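Local coordinates for protein serpin (Taeniopygia guttata, PDB 5HGC) that binds a cortisol-type steroid and, as a member of the serpin family, may inhibit serine proteases, at residues A185-E190 against M205-G210; F268-F273 against S344-I349; Y272-S277 against H353-L358. All blocks are in the same frame, centred on the assembly; numbering follows the deposited sequence. Where two conformers were deposited one is given.

Contact 1 (A185-E190 against M205-G210)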
ATOM      1  N   ALA A 185      16.293  12.840  17.980  1.00 50.55           N
ATOM      2  CA  ALA A 185      17.411  12.126  17.322  1.00 51.60           C
ATOM      3  C   ALA A 185      18.631  11.912  18.213  1.00 52.10           C
ATOM      4  O   ALA A 185      19.318  10.913  18.045  1.00 52.80           O
ATOM      5  CB  ALA A 185      17.805  12.748  15.984  1.00 48.60           C
ATOM      6  N   GLU A 186      18.882  12.815  19.173  1.00 60.73           N
ATOM      7  CA  GLU A 186      19.982  12.633  20.163  1.00 59.14           C
ATOM      8  C   GLU A 186      19.896  11.235  20.768  1.00 54.17           C
ATOM      9  O   GLU A 186      20.925  10.622  20.973  1.00 57.43           O
ATOM     10  CB  GLU A 186      19.989  13.712  21.272  1.00 54.02           C
ATOM     11  N   HIS A 187      18.672  10.706  20.965  1.00 54.00           N
ATOM     12  CA  HIS A 187      18.454   9.397  21.655  1.00 47.31           C
ATOM     13  C   HIS A 187      18.288   8.131  20.836  1.00 41.17           C
ATOM     14  O   HIS A 187      18.063   7.066  21.407  1.00 37.02           O
ATOM     15  CB  HIS A 187      17.322   9.491  22.677  1.00 58.12           C
ATOM     16  CG  HIS A 187      17.598  10.472  23.765  1.00 68.03           C
ATOM     17  ND1 HIS A 187      16.826  11.600  23.957  1.00 72.12           N
ATOM     18  CD2 HIS A 187      18.600  10.532  24.673  1.00 69.64           C
ATOM     19  CE1 HIS A 187      17.326  12.299  24.959  1.00 81.17           C
ATOM     20  NE2 HIS A 187      18.404  11.676  25.406  1.00 86.04           N
ATOM     21  N   THR A 188      18.427   8.217  19.513  1.00 40.47           N
ATOM     22  CA  THR A 188      18.449   7.010  18.682  1.00 39.82           C
ATOM     23  C   THR A 188      19.786   6.298  18.942  1.00 41.93           C
ATOM     24  O   THR A 188      20.820   6.967  18.904  1.00 45.44           O
ATOM     25  CB  THR A 188      18.268   7.368  17.194  1.00 36.73           C
ATOM     26  OG1 THR A 188      16.977   7.950  17.012  1.00 37.29           O
ATOM     27  CG2 THR A 188      18.378   6.124  16.291  1.00 34.51           C
ATOM     28  N   GLU A 189      19.747   4.992  19.225  1.00 38.22           N
ATOM     29  CA  GLU A 189      20.929   4.179  19.514  1.00 45.66           C
ATOM     30  C   GLU A 189      20.705   2.828  18.884  1.00 45.55           C
ATOM     31  O   GLU A 189      19.553   2.367  18.817  1.00 44.64           O
ATOM     32  CB  GLU A 189      21.098   3.899  21.035  1.00 55.90           C
ATOM     33  CG  GLU A 189      20.898   5.048  22.031  1.00 72.41           C
ATOM     34  CD  GLU A 189      21.943   6.189  21.954  1.00 84.89           C
ATOM     35  OE1 GLU A 189      21.657   7.284  22.523  1.00 87.63           O
ATOM     36  OE2 GLU A 189      23.041   6.017  21.344  1.00 84.73           O
ATOM     37  N   GLU A 190      21.770   2.192  18.404  0.61 45.89           N
ATOM     38  CA  GLU A 190      21.609   0.867  17.813  0.61 50.25           C
ATOM     39  C   GLU A 190      21.309  -0.115  18.923  0.61 50.00           C
ATOM     40  O   GLU A 190      21.983  -0.111  19.952  0.61 57.19           O
ATOM     41  CB  GLU A 190      22.780   0.424  16.894  0.61 54.83           C
ATOM     42  CG  GLU A 190      24.139   0.126  17.531  0.61 59.45           C
ATOM     43  CD  GLU A 190      24.963  -0.888  16.735  0.61 62.09           C
ATOM     44  OE1 GLU A 190      25.795  -1.589  17.347  0.61 59.05           O
ATOM     45  OE2 GLU A 190      24.776  -1.000  15.501  0.61 61.39           O
ATOM     46  N   MET A 205      17.337   2.098  16.813  1.00 42.70           N
ATOM     47  CA  MET A 205      16.080   2.128  17.545  1.00 35.53           C
ATOM     48  C   MET A 205      15.818   3.547  18.053  1.00 34.54           C
ATOM     49  O   MET A 205      16.608   4.095  18.815  1.00 33.32           O
ATOM     50  CB  MET A 205      16.161   1.124  18.671  1.00 35.12           C
ATOM     51  CG  MET A 205      14.865   0.908  19.399  1.00 37.21           C
ATOM     52  SD  MET A 205      13.692  -0.016  18.407  1.00 37.52           S
ATOM     53  CE  MET A 205      14.276  -1.722  18.362  1.00 34.30           C
ATOM     54  N   MET A 206      14.746   4.167  17.547  1.00 31.91           N
ATOM     55  CA  MET A 206      14.398   5.529  17.918  1.00 30.49           C
ATOM     56  C   MET A 206      13.671   5.446  19.233  1.00 30.71           C
ATOM     57  O   MET A 206      13.196   4.359  19.601  1.00 32.34           O
ATOM     58  CB  MET A 206      13.490   6.161  16.896  1.00 29.17           C
ATOM     59  CG  MET A 206      13.956   6.003  15.469  1.00 32.52           C
ATOM     60  SD  MET A 206      12.881   6.964  14.387  1.00 35.27           S
ATOM     61  CE  MET A 206      11.420   5.923  14.138  1.00 28.43           C
ATOM     62  N   TYR A 207      13.600   6.584  19.932  1.00 29.59           N
ATOM     63  CA  TYR A 207      13.075   6.683  21.281  1.00 28.02           C
ATOM     64  C   TYR A 207      12.336   7.968  21.442  1.00 30.55           C
ATOM     65  O   TYR A 207      12.786   9.059  21.016  1.00 33.89           O
ATOM     66  CB  TYR A 207      14.188   6.632  22.363  1.00 29.53           C
ATOM     67  CG  TYR A 207      13.636   6.946  23.740  1.00 31.33           C
ATOM     68  CD1 TYR A 207      12.903   5.980  24.447  1.00 29.34           C
ATOM     69  CD2 TYR A 207      13.790   8.242  24.328  1.00 34.62           C
ATOM     70  CE1 TYR A 207      12.361   6.246  25.689  1.00 30.73           C
ATOM     71  CE2 TYR A 207      13.240   8.531  25.588  1.00 34.36           C
ATOM     72  CZ  TYR A 207      12.518   7.521  26.268  1.00 34.47           C
ATOM     73  OH  TYR A 207      11.891   7.773  27.490  1.00 30.27           O
ATOM     74  N   GLN A 208      11.227   7.851  22.145  1.00 32.19           N
ATOM     75  CA  GLN A 208      10.437   8.999  22.504  1.00 33.55           C
ATOM     76  C   GLN A 208       9.615   8.669  23.760  1.00 32.61           C
ATOM     77  O   GLN A 208       9.155   7.530  23.954  1.00 33.39           O
ATOM     78  CB  GLN A 208       9.540   9.283  21.318  1.00 33.13           C
ATOM     79  CG  GLN A 208       8.925  10.639  21.287  1.00 38.05           C
ATOM     80  CD  GLN A 208       7.775  10.707  20.310  1.00 41.10           C
ATOM     81  OE1 GLN A 208       6.861  11.487  20.548  1.00 50.35           O
ATOM     82  NE2 GLN A 208       7.792   9.890  19.214  1.00 35.83           N
ATOM     83  N   MET A 209       9.420   9.662  24.610  1.00 35.37           N
ATOM     84  CA  MET A 209       8.546   9.499  25.788  1.00 34.56           C
ATOM     85  C   MET A 209       7.346  10.436  25.688  1.00 33.16           C
ATOM     86  O   MET A 209       7.530  11.603  25.423  1.00 35.44           O
ATOM     87  CB  MET A 209       9.359   9.785  27.039  1.00 36.98           C
ATOM     88  CG  MET A 209       8.640   9.480  28.347  1.00 44.86           C
ATOM     89  SD  MET A 209       9.578   9.834  29.857  1.00 44.85           S
ATOM     90  CE  MET A 209       9.856  11.625  29.731  1.00 37.69           C
ATOM     91  N   GLY A 210       6.117   9.953  25.861  1.00 31.70           N
ATOM     92  CA  GLY A 210       4.977  10.844  25.741  1.00 28.29           C
ATOM     93  C   GLY A 210       3.697  10.078  25.635  1.00 30.74           C
ATOM     94  O   GLY A 210       3.722   8.882  25.773  1.00 34.58           O
TER
HETATM   95  O   HOH W   1      17.000   4.410  21.613  1.00 33.38           O
HETATM   96  O   HOH W   2      14.968   8.862  18.701  1.00 34.63           O

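Contact 2 (F268-F273 against S344-I349)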
ATOM      1  N   PHE A 268       0.631   7.593  28.530  1.00 27.91           N
ATOM      2  CA  PHE A 268       2.024   8.032  28.622  1.00 25.20           C
ATOM      3  C   PHE A 268       2.972   6.806  28.730  1.00 27.19           C
ATOM      4  O   PHE A 268       2.698   5.830  29.466  1.00 26.14           O
ATOM      5  CB  PHE A 268       2.169   8.958  29.798  1.00 23.45           C
ATOM      6  CG  PHE A 268       3.501   9.612  29.891  1.00 22.57           C
ATOM      7  CD1 PHE A 268       3.724  10.851  29.261  1.00 25.10           C
ATOM      8  CD2 PHE A 268       4.533   9.011  30.612  1.00 21.48           C
ATOM      9  CE1 PHE A 268       4.979  11.488  29.365  1.00 28.60           C
ATOM     10  CE2 PHE A 268       5.772   9.608  30.715  1.00 24.58           C
ATOM     11  CZ  PHE A 268       6.013  10.851  30.088  1.00 26.70           C
ATOM     12  N   MET A 269       4.055   6.831  27.949  1.00 27.87           N
ATOM     13  CA  MET A 269       4.930   5.660  27.772  1.00 27.64           C
ATOM     14  C   MET A 269       6.289   5.981  27.208  1.00 27.79           C
ATOM     15  O   MET A 269       6.517   7.068  26.617  1.00 30.10           O
ATOM     16  CB  MET A 269       4.276   4.601  26.877  1.00 27.41           C
ATOM     17  CG  MET A 269       4.068   5.032  25.441  1.00 33.47           C
ATOM     18  SD  MET A 269       3.282   3.803  24.374  1.00 40.12           S
ATOM     19  CE  MET A 269       1.574   4.018  24.844  1.00 30.03           C
ATOM     20  N   ASN A 270       7.163   4.999  27.351  1.00 24.53           N
ATOM     21  CA  ASN A 270       8.431   4.990  26.678  1.00 26.30           C
ATOM     22  C   ASN A 270       8.261   4.163  25.440  1.00 28.42           C
ATOM     23  O   ASN A 270       7.804   2.989  25.531  1.00 30.12           O
ATOM     24  CB  ASN A 270       9.455   4.360  27.586  1.00 25.69           C
ATOM     25  CG  ASN A 270       9.687   5.220  28.797  1.00 28.09           C
ATOM     26  OD1 ASN A 270      10.043   6.394  28.661  1.00 27.74           O
ATOM     27  ND2 ASN A 270       9.371   4.693  29.972  1.00 26.36           N
ATOM     28  N   LEU A 271       8.575   4.787  24.298  1.00 27.92           N
ATOM     29  CA  LEU A 271       8.345   4.178  22.984  1.00 30.81           C
ATOM     30  C   LEU A 271       9.669   4.043  22.281  1.00 32.71           C
ATOM     31  O   LEU A 271      10.432   5.030  22.159  1.00 32.07           O
ATOM     32  CB  LEU A 271       7.328   4.946  22.128  1.00 30.00           C
ATOM     33  CG  LEU A 271       6.914   4.259  20.815  1.00 32.83           C
ATOM     34  CD1 LEU A 271       6.263   2.877  20.958  1.00 28.41           C
ATOM     35  CD2 LEU A 271       6.007   5.217  20.030  1.00 32.85           C
ATOM     36  N   TYR A 272       9.929   2.802  21.874  1.00 28.50           N
ATOM     37  CA  TYR A 272      11.085   2.453  21.126  1.00 29.41           C
ATOM     38  C   TYR A 272      10.610   1.892  19.804  1.00 27.64           C
ATOM     39  O   TYR A 272       9.819   0.934  19.749  1.00 28.17           O
ATOM     40  CB  TYR A 272      11.931   1.426  21.876  1.00 32.32           C
ATOM     41  CG  TYR A 272      12.653   1.988  23.067  1.00 36.63           C
ATOM     42  CD1 TYR A 272      13.927   2.557  22.934  1.00 39.00           C
ATOM     43  CD2 TYR A 272      12.074   1.939  24.336  1.00 35.84           C
ATOM     44  CE1 TYR A 272      14.596   3.079  24.030  1.00 39.19           C
ATOM     45  CE2 TYR A 272      12.733   2.449  25.431  1.00 37.40           C
ATOM     46  CZ  TYR A 272      13.990   3.016  25.273  1.00 41.27           C
ATOM     47  OH  TYR A 272      14.614   3.557  26.366  1.00 47.75           O
ATOM     48  N   PHE A 273      11.091   2.498  18.729  1.00 28.35           N
ATOM     49  CA  PHE A 273      10.627   2.137  17.390  1.00 28.73           C
ATOM     50  C   PHE A 273      11.752   2.253  16.397  1.00 25.76           C
ATOM     51  O   PHE A 273      12.444   3.234  16.421  1.00 29.67           O
ATOM     52  CB  PHE A 273       9.432   2.980  16.955  1.00 26.66           C
ATOM     53  CG  PHE A 273       8.764   2.442  15.738  1.00 26.84           C
ATOM     54  CD1 PHE A 273       8.052   1.256  15.798  1.00 25.47           C
ATOM     55  CD2 PHE A 273       8.903   3.084  14.511  1.00 28.26           C
ATOM     56  CE1 PHE A 273       7.443   0.719  14.679  1.00 26.00           C
ATOM     57  CE2 PHE A 273       8.306   2.555  13.356  1.00 31.16           C
ATOM     58  CZ  PHE A 273       7.568   1.365  13.441  1.00 31.20           C
ATOM     59  N   SER A 344       4.820   7.330  38.205  1.00 24.32           N
ATOM     60  CA  SER A 344       6.254   7.185  38.502  1.00 23.57           C
ATOM     61  C   SER A 344       7.021   6.176  37.612  1.00 24.66           C
ATOM     62  O   SER A 344       8.171   6.412  37.283  1.00 23.62           O
ATOM     63  CB  SER A 344       6.384   6.796  39.953  1.00 22.97           C
ATOM     64  OG  SER A 344       5.899   7.848  40.757  1.00 24.05           O
ATOM     65  N   PHE A 345       6.381   5.073  37.223  1.00 24.19           N
ATOM     66  CA  PHE A 345       7.052   4.041  36.405  1.00 25.69           C
ATOM     67  C   PHE A 345       6.244   3.763  35.144  1.00 26.34           C
ATOM     68  O   PHE A 345       5.530   2.749  35.050  1.00 29.35           O
ATOM     69  CB  PHE A 345       7.319   2.774  37.257  1.00 24.34           C
ATOM     70  CG  PHE A 345       8.333   3.008  38.340  1.00 23.13           C
ATOM     71  CD1 PHE A 345       9.699   3.040  38.028  1.00 20.31           C
ATOM     72  CD2 PHE A 345       7.912   3.278  39.662  1.00 21.42           C
ATOM     73  CE1 PHE A 345      10.642   3.290  39.014  1.00 21.94           C
ATOM     74  CE2 PHE A 345       8.861   3.518  40.654  1.00 21.36           C
ATOM     75  CZ  PHE A 345      10.231   3.528  40.338  1.00 21.04           C
ATOM     76  N   PRO A 346       6.291   4.707  34.193  1.00 27.59           N
ATOM     77  CA  PRO A 346       5.452   4.555  32.984  1.00 26.38           C
ATOM     78  C   PRO A 346       5.815   3.281  32.170  1.00 26.65           C
ATOM     79  O   PRO A 346       6.969   2.762  32.239  1.00 22.00           O
ATOM     80  CB  PRO A 346       5.756   5.831  32.159  1.00 29.35           C
ATOM     81  CG  PRO A 346       6.709   6.669  32.995  1.00 32.30           C
ATOM     82  CD  PRO A 346       7.272   5.828  34.099  1.00 28.47           C
ATOM     83  N   PRO A 347       4.847   2.761  31.403  1.00 27.04           N
ATOM     84  CA  PRO A 347       5.129   1.563  30.543  1.00 27.00           C
ATOM     85  C   PRO A 347       6.206   1.858  29.503  1.00 27.45           C
ATOM     86  O   PRO A 347       6.464   3.041  29.195  1.00 25.65           O
ATOM     87  CB  PRO A 347       3.796   1.278  29.850  1.00 24.60           C
ATOM     88  CG  PRO A 347       2.967   2.478  30.118  1.00 26.28           C
ATOM     89  CD  PRO A 347       3.437   3.152  31.377  1.00 24.87           C
ATOM     90  N   THR A 348       6.866   0.802  29.034  1.00 26.32           N
ATOM     91  CA  THR A 348       7.805   0.886  27.931  1.00 28.65           C
ATOM     92  C   THR A 348       7.305  -0.087  26.872  1.00 31.15           C
ATOM     93  O   THR A 348       7.037  -1.239  27.205  1.00 32.22           O
ATOM     94  CB  THR A 348       9.204   0.455  28.395  1.00 29.54           C
ATOM     95  OG1 THR A 348       9.631   1.336  29.417  1.00 28.24           O
ATOM     96  CG2 THR A 348      10.235   0.514  27.284  1.00 28.80           C
ATOM     97  N   ILE A 349       7.153   0.372  25.629  1.00 30.81           N
ATOM     98  CA  ILE A 349       6.850  -0.513  24.480  1.00 30.26           C
ATOM     99  C   ILE A 349       8.020  -0.426  23.508  1.00 32.08           C
ATOM    100  O   ILE A 349       8.434   0.669  23.107  1.00 31.28           O
ATOM    101  CB  ILE A 349       5.568  -0.118  23.707  1.00 30.86           C
ATOM    102  CG1 ILE A 349       4.347   0.045  24.648  1.00 34.38           C
ATOM    103  CG2 ILE A 349       5.266  -1.089  22.552  1.00 28.52           C
ATOM    104  CD1 ILE A 349       3.965  -1.176  25.469  1.00 33.90           C
TER

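Contact 3 (Y272-S277 against H353-L358)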
ATOM      1  N   TYR A 272       9.929   2.802  21.874  1.00 28.50           N
ATOM      2  CA  TYR A 272      11.085   2.453  21.126  1.00 29.41           C
ATOM      3  C   TYR A 272      10.610   1.892  19.804  1.00 27.64           C
ATOM      4  O   TYR A 272       9.819   0.934  19.749  1.00 28.17           O
ATOM      5  CB  TYR A 272      11.931   1.426  21.876  1.00 32.32           C
ATOM      6  CG  TYR A 272      12.653   1.988  23.067  1.00 36.63           C
ATOM      7  CD1 TYR A 272      13.927   2.557  22.934  1.00 39.00           C
ATOM      8  CD2 TYR A 272      12.074   1.939  24.336  1.00 35.84           C
ATOM      9  CE1 TYR A 272      14.596   3.079  24.030  1.00 39.19           C
ATOM     10  CE2 TYR A 272      12.733   2.449  25.431  1.00 37.40           C
ATOM     11  CZ  TYR A 272      13.990   3.016  25.273  1.00 41.27           C
ATOM     12  OH  TYR A 272      14.614   3.557  26.366  1.00 47.75           O
ATOM     13  N   PHE A 273      11.091   2.498  18.729  1.00 28.35           N
ATOM     14  CA  PHE A 273      10.627   2.137  17.390  1.00 28.73           C
ATOM     15  C   PHE A 273      11.752   2.253  16.397  1.00 25.76           C
ATOM     16  O   PHE A 273      12.444   3.234  16.421  1.00 29.67           O
ATOM     17  CB  PHE A 273       9.432   2.980  16.955  1.00 26.66           C
ATOM     18  CG  PHE A 273       8.764   2.442  15.738  1.00 26.84           C
ATOM     19  CD1 PHE A 273       8.052   1.256  15.798  1.00 25.47           C
ATOM     20  CD2 PHE A 273       8.903   3.084  14.511  1.00 28.26           C
ATOM     21  CE1 PHE A 273       7.443   0.719  14.679  1.00 26.00           C
ATOM     22  CE2 PHE A 273       8.306   2.555  13.356  1.00 31.16           C
ATOM     23  CZ  PHE A 273       7.568   1.365  13.441  1.00 31.20           C
ATOM     24  N   PRO A 274      11.962   1.245  15.538  1.00 25.29           N
ATOM     25  CA  PRO A 274      13.168   1.335  14.683  1.00 27.98           C
ATOM     26  C   PRO A 274      13.130   2.462  13.586  1.00 32.41           C
ATOM     27  O   PRO A 274      12.073   2.728  13.024  1.00 30.76           O
ATOM     28  CB  PRO A 274      13.229  -0.044  14.037  1.00 26.13           C
ATOM     29  CG  PRO A 274      11.848  -0.565  14.071  1.00 26.68           C
ATOM     30  CD  PRO A 274      11.232  -0.018  15.324  1.00 26.12           C
ATOM     31  N   LYS A 275      14.253   3.158  13.382  1.00 33.47           N
ATOM     32  CA  LYS A 275      14.516   3.906  12.169  1.00 33.65           C
ATOM     33  C   LYS A 275      14.882   2.892  11.100  1.00 33.56           C
ATOM     34  O   LYS A 275      15.867   2.193  11.238  1.00 39.38           O
ATOM     35  CB  LYS A 275      15.669   4.883  12.367  1.00 37.27           C
ATOM     36  CG  LYS A 275      16.134   5.567  11.083  1.00 40.69           C
ATOM     37  CD  LYS A 275      17.297   6.531  11.293  1.00 42.74           C
ATOM     38  CE  LYS A 275      18.186   6.602  10.052  1.00 45.59           C
ATOM     39  NZ  LYS A 275      19.194   7.676  10.221  1.00 46.09           N
ATOM     40  N   PHE A 276      14.097   2.832  10.029  1.00 33.00           N
ATOM     41  CA  PHE A 276      14.315   1.887   8.933  1.00 28.84           C
ATOM     42  C   PHE A 276      13.657   2.334   7.575  1.00 31.17           C
ATOM     43  O   PHE A 276      12.919   3.341   7.497  1.00 31.69           O
ATOM     44  CB  PHE A 276      13.799   0.520   9.367  1.00 25.23           C
ATOM     45  CG  PHE A 276      12.303   0.387   9.275  1.00 24.03           C
ATOM     46  CD1 PHE A 276      11.483   1.001  10.211  1.00 23.28           C
ATOM     47  CD2 PHE A 276      11.701  -0.333   8.223  1.00 23.03           C
ATOM     48  CE1 PHE A 276      10.095   0.910  10.134  1.00 21.97           C
ATOM     49  CE2 PHE A 276      10.302  -0.458   8.160  1.00 22.95           C
ATOM     50  CZ  PHE A 276       9.501   0.167   9.112  1.00 21.25           C
ATOM     51  N   SER A 277      13.917   1.557   6.519  1.00 33.48           N
ATOM     52  CA  SER A 277      13.358   1.776   5.159  1.00 31.44           C
ATOM     53  C   SER A 277      12.973   0.444   4.681  1.00 29.96           C
ATOM     54  O   SER A 277      13.671  -0.521   4.975  1.00 28.98           O
ATOM     55  CB  SER A 277      14.439   2.271   4.215  1.00 29.02           C
ATOM     56  OG  SER A 277      14.898   3.519   4.676  1.00 32.61           O
ATOM     57  N   HIS A 353      10.872  -6.900  17.973  1.00 30.60           N
ATOM     58  CA  HIS A 353      10.695  -8.154  17.305  1.00 35.47           C
ATOM     59  C   HIS A 353       9.643  -7.934  16.151  1.00 38.26           C
ATOM     60  O   HIS A 353       9.152  -6.801  15.983  1.00 36.67           O
ATOM     61  CB  HIS A 353      10.422  -9.259  18.327  1.00 37.18           C
ATOM     62  CG  HIS A 353       9.154  -9.094  19.081  1.00 44.26           C
ATOM     63  ND1 HIS A 353       9.089  -8.406  20.274  1.00 45.82           N
ATOM     64  CD2 HIS A 353       7.890  -9.512  18.810  1.00 54.85           C
ATOM     65  CE1 HIS A 353       7.840  -8.413  20.716  1.00 54.91           C
ATOM     66  NE2 HIS A 353       7.090  -9.080  19.848  1.00 58.55           N
ATOM     67  N   PRO A 354       9.339  -8.952  15.323  1.00 38.91           N
ATOM     68  CA  PRO A 354       8.524  -8.610  14.154  1.00 38.28           C
ATOM     69  C   PRO A 354       7.154  -8.002  14.476  1.00 35.96           C
ATOM     70  O   PRO A 354       6.495  -8.410  15.448  1.00 34.49           O
ATOM     71  CB  PRO A 354       8.345  -9.969  13.448  1.00 40.75           C
ATOM     72  CG  PRO A 354       9.549 -10.737  13.857  1.00 43.08           C
ATOM     73  CD  PRO A 354       9.668 -10.384  15.317  1.00 41.83           C
ATOM     74  N   PHE A 355       6.750  -7.044  13.629  1.00 33.36           N
ATOM     75  CA  PHE A 355       5.538  -6.231  13.818  1.00 29.71           C
ATOM     76  C   PHE A 355       4.904  -5.824  12.489  1.00 30.17           C
ATOM     77  O   PHE A 355       5.569  -5.840  11.464  1.00 33.97           O
ATOM     78  CB  PHE A 355       5.913  -4.980  14.594  1.00 24.94           C
ATOM     79  CG  PHE A 355       6.892  -4.080  13.876  1.00 24.20           C
ATOM     80  CD1 PHE A 355       8.280  -4.310  13.964  1.00 21.62           C
ATOM     81  CD2 PHE A 355       6.419  -2.949  13.140  1.00 21.82           C
ATOM     82  CE1 PHE A 355       9.176  -3.492  13.303  1.00 21.40           C
ATOM     83  CE2 PHE A 355       7.328  -2.088  12.535  1.00 23.41           C
ATOM     84  CZ  PHE A 355       8.704  -2.364  12.609  1.00 24.10           C
ATOM     85  N   LEU A 356       3.641  -5.438  12.520  1.00 26.42           N
ATOM     86  CA  LEU A 356       2.992  -4.833  11.395  1.00 24.05           C
ATOM     87  C   LEU A 356       3.054  -3.326  11.490  1.00 27.48           C
ATOM     88  O   LEU A 356       3.006  -2.750  12.610  1.00 25.84           O
ATOM     89  CB  LEU A 356       1.536  -5.248  11.327  1.00 23.81           C
ATOM     90  CG  LEU A 356       1.241  -6.743  11.395  1.00 22.88           C
ATOM     91  CD1 LEU A 356      -0.227  -6.966  11.076  1.00 22.09           C
ATOM     92  CD2 LEU A 356       2.113  -7.514  10.426  1.00 23.06           C
ATOM     93  N   MET A 357       3.185  -2.683  10.315  1.00 27.44           N
ATOM     94  CA  MET A 357       2.964  -1.245  10.205  1.00 25.35           C
ATOM     95  C   MET A 357       1.847  -0.955   9.154  1.00 27.09           C
ATOM     96  O   MET A 357       1.965  -1.341   7.953  1.00 28.68           O
ATOM     97  CB  MET A 357       4.249  -0.532   9.895  1.00 23.25           C
ATOM     98  CG  MET A 357       4.010   0.952   9.793  1.00 21.76           C
ATOM     99  SD  MET A 357       5.625   1.731   9.733  1.00 27.91           S
ATOM    100  CE  MET A 357       5.321   3.484  10.010  1.00 20.89           C
ATOM    101  N   LEU A 358       0.746  -0.337   9.605  1.00 23.13           N
ATOM    102  CA  LEU A 358      -0.387  -0.100   8.709  1.00 22.13           C
ATOM    103  C   LEU A 358      -0.604   1.408   8.621  1.00 23.11           C
ATOM    104  O   LEU A 358      -0.794   2.083   9.651  1.00 24.19           O
ATOM    105  CB  LEU A 358      -1.656  -0.813   9.168  1.00 22.16           C
ATOM    106  CG  LEU A 358      -1.466  -2.221   9.744  1.00 23.31           C
ATOM    107  CD1 LEU A 358      -2.774  -2.704  10.335  1.00 22.16           C
ATOM    108  CD2 LEU A 358      -0.954  -3.196   8.693  1.00 22.35           C
TER

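Contact 1 (A185-E190 against M205-G210)
In the hairpin of strands 189-194 and 200-209, an outer hairpin of the sheet known in serpins as sheet C, Glu189 pairs with Met205 at the open end as an antiparallel hydrogen-bonded pair. Glu189 N donates to Met205 O at 3.3 Å with an N-H...O angle of 161°, and Met205 N returns the bond to Glu189 O at 3.0 Å. Met205 O also receives a CA-H contact from Thr188 CA at 3.5 Å and accepts a hydrogen bond from a water, 2.8 Å away, that also donates to His187 O. Three donors, one of them weak, thus converge on a single carbonyl just where the regular pairing gives out.

Beyond that point water replaces direct bonding. The hydroxyl of Thr188 points back beside its own backbone N (chi1 -64°), lying alongside Met206 with OG1 3.7 Å from Met206 CA. There OG1 accepts from a second water at 2.8 Å, and this water in turn accepts a hydrogen bond from Tyr207 N, so a backbone N-H without a strand partner in residues 185-190 is still satisfied. His187 adds mainly its CB, 4.1 Å from Tyr207 CD2 and oblique to that ring, while its imidazole leads away.

Around the hairpin, Thr188 OG1 also bonds Glu327, which follows strand 316-325 near the start of the reactive-centre loop. Strand 265-283 lies on the other side of residues 205-210, taking backbone bonds between Met206 and Phe273 and between Gln208 and Leu271, while Tyr207 OH bonds Asn270 OD1.

Contact 2 (F268-F273 against S344-I349)
Three backbone hydrogen bonds bind residues 347-349 to Asn270 and Tyr272 in parallel register. Asn270 N donates to Pro347 O at 2.8 Å in an almost straight bond, with an N-H...O angle of 172°. Ile349 N reaches Asn270 O at 2.7 Å, and Tyr272 N closes the series on Ile349 O at 2.9 Å. Thr348 CA adds a CA-H contact to Asn270 O at 3.2 Å.

Side chains then part to two faces. On one, Asn270 and Thr348 cross at a slant, with Thr348 OG1 3.5 Å from Asn270 CB; Asn270 OD1 is bonded to Tyr207 OH. Thr348 CG2, trans to its backbone N (OG1 chi1 -61°), meets the edge of the Tyr272 ring, 3.7 Å from CE2. On the other, Ile349 CG1 meets Met269 SD at 3.9 Å and Leu271 CD1 reaches Ile349 CB. At the loop end Pro346 CB lies in the plane of the Phe268 ring, at its edge, 3.7 Å from CD2.

Residues 344-349 lead from the far end of the reactive-centre loop into the short strand known in serpins as s1C. Strand 265-283 is thereby flanked by it and by strand 200-209, while Met269 and Leu271 rest on Phe212 of strand 211-217.

Contact 3 (Y272-S277 against H353-L358)
Phe273 directs the edge of its ring at the face of Phe355, an offset edge-to-face pair with centroids 5.3 Å apart and planes at 66°. The closest atoms are Phe273 CE1 and Phe355 CE2, at 3.5 Å. Pro274 and Phe355 point at each other, with Pro274 CG 3.9 Å from Phe355 CZ and oblique to the ring. Phe276 comes to the rim of the same ring, with CE1 near its plane and 4.3 Å from Phe355 CZ. Met357 completes the first shell: its SD lies at the edges of both Phe273 and Phe276, 5.5 Å from each ring centroid, giving two Met-aromatic contacts.

Phe355 gets there with CG set between its backbone N and carbonyl carbon (chi1 63°), a rotamer that turns the ring toward residues 272-277. Pro274 CD stands 3.4 Å above one face of the Phe273 ring, toward its rim, and so limits that side. Only side chains bridge the gap, since the axes of strands 272-274 and 355-358 come no nearer than 11.1 Å and cross at -79°. Strand 355-361, paired with strands 233-240 and 366-373, belongs to serpin sheet B, whose core packs here against strand 265-283. Phe351 packs edge-to-face with both Phe273 and Phe355, and Val325 of strand 316-325 backs Phe273, Phe276 and Met357.

An alanine in place of Phe355 is likely to open a gap between the strands, leaving the Phe273 edge without its aromatic face and Pro274 without a ring to lean on.

The five touching residues are all buried and their side chains carry no N or O, so cohesion probably rests on dispersion and on the sulfur beside slightly positive ring edges, and is likely to depend on ring orientation.

Overall arrangement
All three contacts gather on strand 265-283 or its neighbour. Contact 1 comes first along the chain; contacts 2 and 3 open later from overlapping segments that share Tyr272 and Phe273. The centre of contact 1 lies about 12 Å from that of contact 2 and about 13 Å from that of contact 3; the centres of contacts 2 and 3 are about 16 Å apart. Contacts 1 and 2 tie strand 189-194 and strand 348-350 into one sheet around strands 200-209 and 265-283, whereas contact 3 joins strand 265-283 to strand 355-361. The end of the reactive-centre loop is thus connected, through one long, interrupted strand, to the buried core.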